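Local coordinates for protein activating signal cointegrator 1 complex subunit 3 (Homo sapiens, PDB 6YXQ) that unwinds duplex DNA as an ATP-driven 3'-5' helicase in alkylation repair and helps rescue stalled ribosomes, its N-terminal region being required for binding ASCC2, at residues N139-I142 / S143-Q147; K61-K64 / S65-Q68; I54-F57 / L58-L62; N71-L74 / K75-L78; S130-A133 / A134-T138. One frame throughout, in Å; residues are numbered along the deposited sequence.

Interaction 1: residues N139-I142 / S143-Q147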
loop_
_atom_site.group_PDB
_atom_site.type_symbol
_atom_site.label_atom_id
_atom_site.label_comp_id
_atom_site.label_asym_id
_atom_site.label_seq_id
_atom_site.Cartn_x
_atom_site.Cartn_y
_atom_site.Cartn_z
ATOM N N ASN A 139 -31.872 -5.862 25.322
ATOM C CA ASN A 139 -33.129 -5.802 24.587
ATOM C C ASN A 139 -34.289 -5.450 25.505
ATOM O O ASN A 139 -35.232 -4.772 25.079
ATOM C CB ASN A 139 -33.379 -7.120 23.863
ATOM C CG ASN A 139 -32.686 -7.170 22.524
ATOM O OD1 ASN A 139 -33.219 -6.706 21.516
ATOM N ND2 ASN A 139 -31.479 -7.707 22.510
ATOM N N ARG A 140 -34.232 -5.890 26.764
ATOM C CA ARG A 140 -35.197 -5.421 27.745
ATOM C C ARG A 140 -35.162 -3.906 27.845
ATOM O O ARG A 140 -36.211 -3.254 27.839
ATOM C CB ARG A 140 -34.924 -6.060 29.108
ATOM C CG ARG A 140 -35.649 -7.378 29.350
ATOM C CD ARG A 140 -35.663 -7.751 30.826
ATOM N NE ARG A 140 -34.313 -7.941 31.353
ATOM C CZ ARG A 140 -33.617 -9.073 31.261
ATOM N NH1 ARG A 140 -34.140 -10.135 30.659
ATOM N NH2 ARG A 140 -32.394 -9.141 31.770
ATOM N N ILE A 141 -33.959 -3.326 27.913
ATOM C CA ILE A 141 -33.843 -1.871 28.019
ATOM C C ILE A 141 -34.403 -1.191 26.772
ATOM O O ILE A 141 -35.207 -0.255 26.860
ATOM C CB ILE A 141 -32.382 -1.462 28.268
ATOM C CG1 ILE A 141 -31.993 -1.737 29.713
ATOM C CG2 ILE A 141 -32.178 0.012 27.951
ATOM C CD1 ILE A 141 -30.579 -1.295 30.042
ATOM N N ILE A 142 -33.983 -1.651 25.590
ATOM C CA ILE A 142 -34.390 -0.990 24.350
ATOM C C ILE A 142 -35.893 -1.119 24.129
ATOM O O ILE A 142 -36.508 -0.274 23.463
ATOM C CB ILE A 142 -33.594 -1.549 23.154
ATOM C CG1 ILE A 142 -32.094 -1.319 23.350
ATOM C CG2 ILE A 142 -34.022 -0.883 21.865
ATOM C CD1 ILE A 142 -31.700 0.135 23.340
ATOM N N SER A 143 -36.517 -2.156 24.691
ATOM C CA SER A 143 -37.962 -2.293 24.567
ATOM C C SER A 143 -38.718 -1.122 25.182
ATOM O O SER A 143 -39.922 -0.988 24.937
ATOM C CB SER A 143 -38.416 -3.608 25.203
ATOM O OG SER A 143 -38.440 -3.515 26.616
ATOM N N HIS A 144 -38.048 -0.272 25.962
ATOM C CA HIS A 144 -38.649 0.941 26.496
ATOM C C HIS A 144 -38.359 2.171 25.641
ATOM O O HIS A 144 -38.952 3.228 25.879
ATOM C CB HIS A 144 -38.162 1.190 27.929
ATOM C CG HIS A 144 -38.537 0.107 28.894
ATOM N ND1 HIS A 144 -39.530 0.263 29.836
ATOM C CD2 HIS A 144 -38.047 -1.143 29.071
ATOM C CE1 HIS A 144 -39.641 -0.844 30.547
ATOM N NE2 HIS A 144 -38.751 -1.713 30.104
ATOM N N PHE A 145 -37.465 2.068 24.661
ATOM C CA PHE A 145 -37.190 3.213 23.805
ATOM C C PHE A 145 -38.376 3.447 22.889
ATOM O O PHE A 145 -38.988 2.502 22.383
ATOM C CB PHE A 145 -35.925 2.994 22.958
ATOM C CG PHE A 145 -34.623 3.173 23.708
ATOM C CD1 PHE A 145 -34.518 2.867 25.057
ATOM C CD2 PHE A 145 -33.487 3.603 23.043
ATOM C CE1 PHE A 145 -33.318 3.013 25.727
ATOM C CE2 PHE A 145 -32.284 3.750 23.709
ATOM C CZ PHE A 145 -32.200 3.454 25.051
ATOM N N SER A 146 -38.721 4.712 22.707
ATOM C CA SER A 146 -39.454 5.073 21.512
ATOM C C SER A 146 -38.484 5.154 20.346
ATOM O O SER A 146 -37.260 5.210 20.521
ATOM C CB SER A 146 -40.175 6.402 21.691
ATOM O OG SER A 146 -39.248 7.469 21.707
ATOM N N GLN A 147 -39.049 5.157 19.140
ATOM C CA GLN A 147 -38.205 5.069 17.958
ATOM C C GLN A 147 -37.470 6.382 17.688
ATOM O O GLN A 147 -36.341 6.371 17.171
ATOM C CB GLN A 147 -39.036 4.608 16.751
ATOM C CG GLN A 147 -38.077 4.033 15.773
ATOM C CD GLN A 147 -37.183 5.087 15.245
ATOM O OE1 GLN A 147 -37.605 6.117 14.736
ATOM N NE2 GLN A 147 -35.929 4.909 15.523
#

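Interaction 2: residues K61-K64 / S65-Q68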
loop_
_atom_site.group_PDB
_atom_site.type_symbol
_atom_site.label_atom_id
_atom_site.label_comp_id
_atom_site.label_asym_id
_atom_site.label_seq_id
_atom_site.Cartn_x
_atom_site.Cartn_y
_atom_site.Cartn_z
ATOM N N LYS A 61 -33.698 10.316 28.671
ATOM C CA LYS A 61 -34.727 10.033 27.678
ATOM C C LYS A 61 -35.922 9.276 28.224
ATOM O O LYS A 61 -36.953 9.221 27.547
ATOM C CB LYS A 61 -34.145 9.220 26.512
ATOM C CG LYS A 61 -33.013 9.893 25.765
ATOM C CD LYS A 61 -33.409 11.280 25.312
ATOM C CE LYS A 61 -32.913 11.555 23.905
ATOM N NZ LYS A 61 -34.006 12.106 23.063
ATOM N N LEU A 62 -35.813 8.680 29.407
ATOM C CA LEU A 62 -36.834 7.785 29.925
ATOM C C LEU A 62 -37.327 8.256 31.288
ATOM O O LEU A 62 -36.595 8.904 32.045
ATOM C CB LEU A 62 -36.289 6.354 30.014
ATOM C CG LEU A 62 -35.686 5.817 28.708
ATOM C CD1 LEU A 62 -35.275 4.373 28.853
ATOM C CD2 LEU A 62 -36.652 5.966 27.540
ATOM N N GLU A 63 -38.579 7.927 31.596
ATOM C CA GLU A 63 -39.170 8.344 32.858
ATOM C C GLU A 63 -38.702 7.456 34.007
ATOM O O GLU A 63 -38.307 6.297 33.814
ATOM C CB GLU A 63 -40.697 8.330 32.773
ATOM C CG GLU A 63 -41.288 7.149 32.021
ATOM C CD GLU A 63 -42.798 7.258 31.855
ATOM O OE1 GLU A 63 -43.288 7.081 30.719
ATOM O OE2 GLU A 63 -43.493 7.526 32.861
ATOM N N LYS A 64 -38.745 8.030 35.216
ATOM C CA LYS A 64 -38.317 7.323 36.421
ATOM C C LYS A 64 -39.033 5.984 36.555
ATOM O O LYS A 64 -38.445 4.984 37.007
ATOM C CB LYS A 64 -38.581 8.220 37.635
ATOM C CG LYS A 64 -37.944 7.770 38.936
ATOM C CD LYS A 64 -38.247 8.763 40.054
ATOM C CE LYS A 64 -37.670 8.304 41.385
ATOM N NZ LYS A 64 -38.280 9.022 42.535
ATOM N N SER A 65 -40.308 5.961 36.150
ATOM C CA SER A 65 -41.130 4.760 36.065
ATOM C C SER A 65 -40.342 3.570 35.532
ATOM O O SER A 65 -40.218 2.532 36.196
ATOM C CB SER A 65 -42.333 5.044 35.157
ATOM O OG SER A 65 -42.788 6.384 35.296
ATOM N N LYS A 66 -39.780 3.726 34.336
ATOM C CA LYS A 66 -39.083 2.642 33.666
ATOM C C LYS A 66 -37.598 2.595 34.000
ATOM O O LYS A 66 -36.981 1.527 33.867
ATOM C CB LYS A 66 -39.311 2.769 32.154
ATOM C CG LYS A 66 -40.781 3.061 31.825
ATOM C CD LYS A 66 -41.121 2.882 30.351
ATOM C CE LYS A 66 -42.330 1.954 30.168
ATOM N NZ LYS A 66 -42.470 1.430 28.769
ATOM N N MET A 67 -37.017 3.712 34.451
ATOM C CA MET A 67 -35.650 3.663 34.963
ATOM C C MET A 67 -35.528 2.691 36.132
ATOM O O MET A 67 -34.474 2.061 36.308
ATOM C CB MET A 67 -35.185 5.057 35.386
ATOM C CG MET A 67 -34.838 5.979 34.226
ATOM S SD MET A 67 -33.608 5.305 33.083
ATOM C CE MET A 67 -32.231 4.970 34.178
ATOM N N GLN A 68 -36.592 2.549 36.930
ATOM C CA GLN A 68 -36.563 1.590 38.038
ATOM C C GLN A 68 -36.172 0.184 37.575
ATOM O O GLN A 68 -35.295 -0.457 38.168
ATOM C CB GLN A 68 -37.918 1.569 38.751
ATOM C CG GLN A 68 -37.869 0.912 40.128
ATOM C CD GLN A 68 -39.159 0.200 40.502
ATOM O OE1 GLN A 68 -39.706 -0.576 39.718
ATOM N NE2 GLN A 68 -39.649 0.458 41.711
#

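Interaction 3: residues I54-F57 / L58-L62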
loop_
_atom_site.group_PDB
_atom_site.type_symbol
_atom_site.label_atom_id
_atom_site.label_comp_id
_atom_site.label_asym_id
_atom_site.label_seq_id
_atom_site.Cartn_x
_atom_site.Cartn_y
_atom_site.Cartn_z
ATOM N N ILE A 54 -23.822 6.244 28.466
ATOM C CA ILE A 54 -24.997 5.409 28.232
ATOM C C ILE A 54 -26.039 5.629 29.317
ATOM O O ILE A 54 -27.238 5.758 29.030
ATOM C CB ILE A 54 -24.596 3.925 28.125
ATOM C CG1 ILE A 54 -23.906 3.646 26.790
ATOM C CG2 ILE A 54 -25.810 3.035 28.251
ATOM C CD1 ILE A 54 -23.323 2.259 26.693
ATOM N N ILE A 55 -25.618 5.687 30.580
ATOM C CA ILE A 55 -26.647 5.873 31.604
ATOM C C ILE A 55 -27.117 7.327 31.638
ATOM O O ILE A 55 -28.273 7.597 31.993
ATOM C CB ILE A 55 -26.185 5.373 32.990
ATOM C CG1 ILE A 55 -25.277 6.377 33.690
ATOM C CG2 ILE A 55 -25.508 4.003 32.880
ATOM C CD1 ILE A 55 -25.135 6.089 35.168
ATOM N N LYS A 56 -26.279 8.282 31.212
ATOM C CA LYS A 56 -26.772 9.642 31.023
ATOM C C LYS A 56 -27.890 9.671 29.989
ATOM O O LYS A 56 -28.962 10.235 30.234
ATOM C CB LYS A 56 -25.641 10.581 30.605
ATOM C CG LYS A 56 -26.092 12.040 30.477
ATOM C CD LYS A 56 -24.933 12.999 30.254
ATOM C CE LYS A 56 -24.359 12.848 28.859
ATOM N NZ LYS A 56 -23.647 14.067 28.384
ATOM N N PHE A 57 -27.653 9.061 28.825
ATOM C CA PHE A 57 -28.689 8.980 27.798
ATOM C C PHE A 57 -29.954 8.337 28.351
ATOM O O PHE A 57 -31.052 8.890 28.224
ATOM C CB PHE A 57 -28.176 8.197 26.588
ATOM C CG PHE A 57 -29.133 8.177 25.422
ATOM C CD1 PHE A 57 -30.192 7.288 25.386
ATOM C CD2 PHE A 57 -28.964 9.045 24.358
ATOM C CE1 PHE A 57 -31.071 7.275 24.317
ATOM C CE2 PHE A 57 -29.835 9.033 23.284
ATOM C CZ PHE A 57 -30.890 8.147 23.264
ATOM N N LEU A 58 -29.817 7.161 28.968
ATOM C CA LEU A 58 -30.987 6.439 29.458
ATOM C C LEU A 58 -31.798 7.281 30.438
ATOM O O LEU A 58 -33.033 7.307 30.366
ATOM C CB LEU A 58 -30.552 5.130 30.109
ATOM C CG LEU A 58 -29.946 4.078 29.182
ATOM C CD1 LEU A 58 -29.264 2.976 29.979
ATOM C CD2 LEU A 58 -31.027 3.505 28.305
ATOM N N ASN A 59 -31.124 7.983 31.359
ATOM C CA ASN A 59 -31.842 8.788 32.346
ATOM C C ASN A 59 -32.442 10.038 31.721
ATOM O O ASN A 59 -33.475 10.535 32.184
ATOM C CB ASN A 59 -30.904 9.178 33.489
ATOM C CG ASN A 59 -30.824 8.119 34.564
ATOM O OD1 ASN A 59 -31.737 7.976 35.373
ATOM N ND2 ASN A 59 -29.731 7.365 34.576
ATOM N N GLU A 60 -31.807 10.554 30.676
ATOM C CA GLU A 60 -32.254 11.773 30.025
ATOM C C GLU A 60 -33.473 11.547 29.139
ATOM O O GLU A 60 -34.228 12.494 28.900
ATOM C CB GLU A 60 -31.081 12.343 29.217
ATOM C CG GLU A 60 -31.300 13.670 28.533
ATOM C CD GLU A 60 -30.126 14.033 27.644
ATOM O OE1 GLU A 60 -30.301 14.107 26.411
ATOM O OE2 GLU A 60 -29.019 14.239 28.180
ATOM N N LYS A 61 -33.698 10.316 28.671
ATOM C CA LYS A 61 -34.727 10.033 27.678
ATOM C C LYS A 61 -35.922 9.276 28.224
ATOM O O LYS A 61 -36.953 9.221 27.547
ATOM C CB LYS A 61 -34.145 9.220 26.512
ATOM C CG LYS A 61 -33.013 9.893 25.765
ATOM C CD LYS A 61 -33.409 11.280 25.312
ATOM C CE LYS A 61 -32.913 11.555 23.905
ATOM N NZ LYS A 61 -34.006 12.106 23.063
ATOM N N LEU A 62 -35.813 8.680 29.407
ATOM C CA LEU A 62 -36.834 7.785 29.925
ATOM C C LEU A 62 -37.327 8.256 31.288
ATOM O O LEU A 62 -36.595 8.904 32.045
ATOM C CB LEU A 62 -36.289 6.354 30.014
ATOM C CG LEU A 62 -35.686 5.817 28.708
ATOM C CD1 LEU A 62 -35.275 4.373 28.853
ATOM C CD2 LEU A 62 -36.652 5.966 27.540
#

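Interaction 4: residues N71-L74 / K75-L78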
loop_
_atom_site.group_PDB
_atom_site.type_symbol
_atom_site.label_atom_id
_atom_site.label_comp_id
_atom_site.label_asym_id
_atom_site.label_seq_id
_atom_site.Cartn_x
_atom_site.Cartn_y
_atom_site.Cartn_z
ATOM N N ASN A 71 -32.524 -0.076 35.721
ATOM C CA ASN A 71 -31.333 -0.192 36.563
ATOM C C ASN A 71 -31.003 -1.653 36.872
ATOM O O ASN A 71 -29.827 -2.040 36.890
ATOM C CB ASN A 71 -31.516 0.619 37.843
ATOM C CG ASN A 71 -31.500 2.118 37.584
ATOM O OD1 ASN A 71 -31.486 2.560 36.431
ATOM N ND2 ASN A 71 -31.503 2.907 38.656
ATOM N N GLU A 72 -32.022 -2.489 37.091
ATOM C CA GLU A 72 -31.762 -3.916 37.252
ATOM C C GLU A 72 -31.225 -4.522 35.961
ATOM O O GLU A 72 -30.331 -5.381 35.991
ATOM C CB GLU A 72 -33.032 -4.637 37.705
ATOM C CG GLU A 72 -33.469 -4.294 39.125
ATOM C CD GLU A 72 -32.298 -4.171 40.090
ATOM O OE1 GLU A 72 -31.963 -3.031 40.486
ATOM O OE2 GLU A 72 -31.710 -5.215 40.451
ATOM N N ASP A 73 -31.748 -4.080 34.814
ATOM C CA ASP A 73 -31.197 -4.565 33.546
ATOM C C ASP A 73 -29.720 -4.197 33.406
ATOM O O ASP A 73 -28.891 -5.029 33.009
ATOM C CB ASP A 73 -32.006 -4.012 32.377
ATOM C CG ASP A 73 -33.407 -4.586 32.322
ATOM O OD1 ASP A 73 -33.566 -5.788 32.622
ATOM O OD2 ASP A 73 -34.347 -3.831 31.991
ATOM N N LEU A 74 -29.373 -2.952 33.739
ATOM C CA LEU A 74 -27.983 -2.515 33.677
ATOM C C LEU A 74 -27.108 -3.281 34.653
ATOM O O LEU A 74 -25.923 -3.497 34.382
ATOM C CB LEU A 74 -27.881 -1.022 33.972
ATOM C CG LEU A 74 -28.563 -0.060 33.008
ATOM C CD1 LEU A 74 -28.834 1.256 33.727
ATOM C CD2 LEU A 74 -27.720 0.149 31.751
ATOM N N LYS A 75 -27.659 -3.678 35.802
ATOM C CA LYS A 75 -26.889 -4.510 36.723
ATOM C C LYS A 75 -26.643 -5.893 36.132
ATOM O O LYS A 75 -25.570 -6.476 36.325
ATOM C CB LYS A 75 -27.606 -4.608 38.070
ATOM C CG LYS A 75 -27.518 -3.330 38.898
ATOM C CD LYS A 75 -28.319 -3.419 40.192
ATOM C CE LYS A 75 -27.803 -2.421 41.226
ATOM N NZ LYS A 75 -28.055 -1.002 40.828
ATOM N N ASP A 76 -27.628 -6.430 35.405
ATOM C CA ASP A 76 -27.410 -7.684 34.686
ATOM C C ASP A 76 -26.263 -7.548 33.693
ATOM O O ASP A 76 -25.404 -8.438 33.585
ATOM C CB ASP A 76 -28.689 -8.116 33.968
ATOM C CG ASP A 76 -29.801 -8.514 34.929
ATOM O OD1 ASP A 76 -29.501 -9.039 36.024
ATOM O OD2 ASP A 76 -30.984 -8.304 34.579
ATOM N N ILE A 77 -26.230 -6.429 32.963
ATOM C CA ILE A 77 -25.150 -6.203 31.999
ATOM C C ILE A 77 -23.806 -6.060 32.711
ATOM O O ILE A 77 -22.777 -6.560 32.237
ATOM C CB ILE A 77 -25.450 -4.974 31.121
ATOM C CG1 ILE A 77 -26.775 -5.141 30.383
ATOM C CG2 ILE A 77 -24.330 -4.756 30.125
ATOM C CD1 ILE A 77 -27.177 -3.918 29.582
ATOM N N LEU A 78 -23.787 -5.358 33.847
ATOM C CA LEU A 78 -22.550 -5.211 34.610
ATOM C C LEU A 78 -22.039 -6.561 35.090
ATOM O O LEU A 78 -20.830 -6.823 35.062
ATOM C CB LEU A 78 -22.770 -4.285 35.802
ATOM C CG LEU A 78 -22.874 -2.799 35.484
ATOM C CD1 LEU A 78 -23.512 -2.059 36.646
ATOM C CD2 LEU A 78 -21.498 -2.244 35.153
#

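Interaction 5: residues S130-A133 / A134-T138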
loop_
_atom_site.group_PDB
_atom_site.type_symbol
_atom_site.label_atom_id
_atom_site.label_comp_id
_atom_site.label_asym_id
_atom_site.label_seq_id
_atom_site.Cartn_x
_atom_site.Cartn_y
_atom_site.Cartn_z
ATOM N N SER A 130 -22.948 -15.538 29.205
ATOM C CA SER A 130 -22.941 -14.136 29.614
ATOM C C SER A 130 -23.281 -13.216 28.458
ATOM O O SER A 130 -23.909 -12.167 28.652
ATOM C CB SER A 130 -21.578 -13.767 30.204
ATOM O OG SER A 130 -21.327 -14.515 31.380
ATOM N N ALA A 131 -22.845 -13.576 27.253
ATOM C CA ALA A 131 -23.301 -12.865 26.068
ATOM C C ALA A 131 -24.819 -12.922 25.955
ATOM O O ALA A 131 -25.466 -11.909 25.659
ATOM C CB ALA A 131 -22.637 -13.450 24.823
ATOM N N THR A 132 -25.406 -14.098 26.203
ATOM C CA THR A 132 -26.866 -14.208 26.185
ATOM C C THR A 132 -27.493 -13.305 27.243
ATOM O O THR A 132 -28.470 -12.597 26.972
ATOM C CB THR A 132 -27.316 -15.654 26.406
ATOM O OG1 THR A 132 -27.185 -16.399 25.188
ATOM C CG2 THR A 132 -28.773 -15.684 26.835
ATOM N N ALA A 133 -26.946 -13.329 28.459
ATOM C CA ALA A 133 -27.504 -12.522 29.540
ATOM C C ALA A 133 -27.466 -11.037 29.196
ATOM O O ALA A 133 -28.459 -10.314 29.377
ATOM C CB ALA A 133 -26.742 -12.790 30.834
ATOM N N ALA A 134 -26.316 -10.570 28.698
ATOM C CA ALA A 134 -26.156 -9.165 28.340
ATOM C C ALA A 134 -27.071 -8.770 27.188
ATOM O O ALA A 134 -27.642 -7.674 27.193
ATOM C CB ALA A 134 -24.699 -8.883 27.982
ATOM N N CYS A 135 -27.229 -9.648 26.193
ATOM C CA CYS A 135 -28.139 -9.347 25.094
ATOM C C CYS A 135 -29.586 -9.269 25.574
ATOM O O CYS A 135 -30.340 -8.382 25.153
ATOM C CB CYS A 135 -27.993 -10.391 23.995
ATOM S SG CYS A 135 -29.177 -10.181 22.671
ATOM N N ASN A 136 -29.993 -10.183 26.461
ATOM C CA ASN A 136 -31.353 -10.134 26.992
ATOM C C ASN A 136 -31.595 -8.843 27.763
ATOM O O ASN A 136 -32.632 -8.192 27.584
ATOM C CB ASN A 136 -31.625 -11.350 27.880
ATOM C CG ASN A 136 -31.759 -12.637 27.085
ATOM O OD1 ASN A 136 -31.727 -12.623 25.856
ATOM N ND2 ASN A 136 -31.895 -13.758 27.786
ATOM N N ALA A 137 -30.648 -8.452 28.618
ATOM C CA ALA A 137 -30.814 -7.215 29.377
ATOM C C ALA A 137 -30.870 -6.000 28.456
ATOM O O ALA A 137 -31.694 -5.095 28.649
ATOM C CB ALA A 137 -29.684 -7.074 30.391
ATOM N N THR A 138 -30.009 -5.968 27.439
ATOM C CA THR A 138 -30.002 -4.844 26.513
ATOM C C THR A 138 -31.319 -4.731 25.763
ATOM O O THR A 138 -31.838 -3.625 25.568
ATOM C CB THR A 138 -28.851 -4.989 25.528
ATOM O OG1 THR A 138 -27.631 -5.164 26.256
ATOM C CG2 THR A 138 -28.756 -3.757 24.672
#

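Interaction 1: residues N139-I142 / S143-Q147
The C-terminal end of helix 128-142 unwinds here into a type I beta turn: Ser143 N still reaches four residues back to Asn139 O at 2.9 Å, but His144 N bonds only three back, to Ile141 O at 3.0 Å, and Phe145 N closes the turn on Ile142 O at 2.8 Å. In both of these last bonds the N-H comes from above the carbonyl plane. Ser143 suits the helix end because its short hydroxyl folds back on the backbone. With OG between the backbone N and the carbonyl carbon (chi1 77°), it donates to Arg140 O at 2.6 Å, tilted out of the carbonyl plane. That same oxygen lies in the plane of the His144 imidazole, 3.1 Å from the edge atom CD2, and receives a further, weak bond from Ser143 N. Phe145 supplies the apolar half of the turn. CD1 of Ile142 sits over one face of its ring, 3.8 Å from the centroid, as a CH-pi contact, while Ile141 runs alongside with CG2 3.9 Å from the ring atom CE1. Just beyond, Ser146 is the N-cap of helix 147-163, its OG bonded to Asp149 N. The turn therefore joins two helices directly, with Phe145 packed on Leu58 of helix 51-61 and on Leu62, and Ile141 wedged among helices 51-61, 64-85 and 91-105.

Interaction 2: residues K61-K64 / S65-Q68
Glu63 O takes two backbone donors from the first turn of helix 64-85: Met67 N at 3.0 Å, nearly straight at 162° and in the carbonyl plane, and Lys66 N, also at 3.0 Å but bent and weak. One residue on, the regular bonding of each N-H to the carbonyl four residues back continues with Gln68 N and Lys64 O at 3.1 Å. Glu63 occupies the N-cap position, where an acidic side chain probably gains from the partial positive charge of the helix start. Its CG lies between the backbone N and the carbonyl carbon (chi1 41°), and the chain then runs extended past Ser65, so that OE2 accepts the hydroxyl OG of that serine at 2.8 Å. The hydroxyl meets the anti side of the carboxylate, some 33° out of its plane. Serine fits this second helical position, being small enough to stay beside its own backbone while offering a donor to the acid. Lys66 borders Glu63 through methylenes, CG to CG at 4.1 Å, whereas its ammonium NZ remains 6.0 Å from Glu63 OE1, too far for a salt bridge. Met67 starts toward the loop, its CG 3.5 Å from Glu63 O, but bends at chi2 and chi3 and leads away, SD passing Leu62 CB at 4.2 Å. The corner between helices 51-61 and 64-85 lies against the linker that precedes helix 147-163 and against that helix itself: Lys66 packs on His144, and Leu62 on Asp149 of helix 147-163.

Interaction 3: residues I54-F57 / L58-L62
Ring-over-methylene packing between Phe57 and Lys61, one helical turn apart, marks the last turns of helix 51-61, an alpha-helical element within a predicted coiled-coil region. With CG anti to the backbone N (chi1 -174°), the Phe57 ring extends beside the helix. Lys61, whose CG lies anti to its carbonyl carbon (chi1 -60°), sets that methylene over one face, 3.8 Å from the ring centroid; the bends further out carry CE back near the ring. This is a CH-pi contact, and lysine suits it by offering an apolar stem below its charge. Phe57 also meets Ala152, Leu153 and Met156 of helix 147-163; replacing it by an alanine is likely to take the ring face from under Lys61 CG and open a gap against Leu153 and Met156. On another side of the helix, Ile54 and Leu58 point the same way, CG2 to CD1 at 3.9 Å, branched side chains suited to a buried face that reaches helices 91-105 and 64-85. The exposed side carries Asn59, whose short amide folds back on the helix. There ND2, at 3.0 Å, joins Asn59 N, at 2.9 Å, in gripping Ile55 O from opposite faces of its plane.

Interaction 4: residues N71-L74 / K75-L78
The alpha-helical turn midway along helix 64-85 brings Asp73 and Asp76, three residues apart, to one flank of the helix, where OD1 of the first stands 4.1 Å from OD2 of the second. The two carboxylates, their planes 51° apart, would probably repel each other if left alone; Arg140 of helix 128-142 probably offsets this by a salt bridge from NE to Asp73 OD1 and a long, weak ion pair from NH2 to Asp76 OD2. A lysine in place of Asp76 would probably cost Arg140 its second acidic partner and set a like charge close to the guanidinium group. The helix, part of a predicted coiled-coil region, is held by regular bonds such as Lys75 N to Asn71 O at 2.9 Å and Ile77 N to Asp73 O at 3.0 Å. Its outer side suits long charged residues: Glu72, bent at chi2 (-40°), brings OE1 to 3.7 Å from the Lys75 methylene CD, but NZ stays 4.4 Å away from that oxygen, beyond a salt bridge. The inner side is aliphatic, with Leu74 against Trp51 and Leu58, and Ile77 against Phe102. Leu78 N closes on Leu74 O at 2.9 Å.

Interaction 5: residues S130-A133 / A134-T138
Thr132 and Asn136 are brought side by side on the exposed flank of helix 128-142 by their first torsions: Thr132 OG1 lies beside the backbone N (chi1 -79°), which leaves the methyl CG2 anti to that nitrogen, and the asparagine CG is anti to its own carbonyl carbon (chi1 -72°). CG2 then lies 3.8 Å from Asn136 ND2, a van der Waals touch between short side chains. Beneath them the backbone is regular helix, Asn136 N reaching Thr132 O at 2.9 Å and Ala134 N reaching Ser130 O at 2.9 Å, both close to straight. Thr138 adds a second bond to one carbonyl: Ala134 O accepts Thr138 N at 2.9 Å and the hydroxyl OG1 at 2.7 Å from opposite faces of its plane. Folding OG1 back in this way pairs a buried hydroxyl within its own helix, which makes threonine acceptable inside an apolar core. Alanine suits the positions that face the neighbouring helices, since a lone methyl lets them come close to the backbone. Ala134 faces Ala80 of helix 64-85 and Leu101 of helix 91-105, Ala137 rests on Asp76 and Ile77, and Thr138 meets Phe102 and Phe105, so this part of helix 128-142 packs against helices 64-85 and 91-105.

In the fold
The five contacts belong to one all-helical bundle in the N-terminal region required for binding ASCC2, although no other chain of the assembly touches these segments. Interactions 2 and 3 share Lys61 and Leu62, their centres about 9 Å apart. Interaction 1 ties the others together: Phe145 CZ lies 3.5 Å from Leu58 CD2 of interaction 3, Phe145 CE1 3.9 Å from Leu62 CD1, and Ile141 CD1 3.6 Å from Leu74 CD2 of interaction 4. Interaction 5 continues directly into interaction 1 along helix 128-142 and packs on interaction 4, with Ile77 CG1 3.5 Å from Ala137 CB. Interactions 2 and 5 do not touch, their nearest atoms being about 9 Å apart.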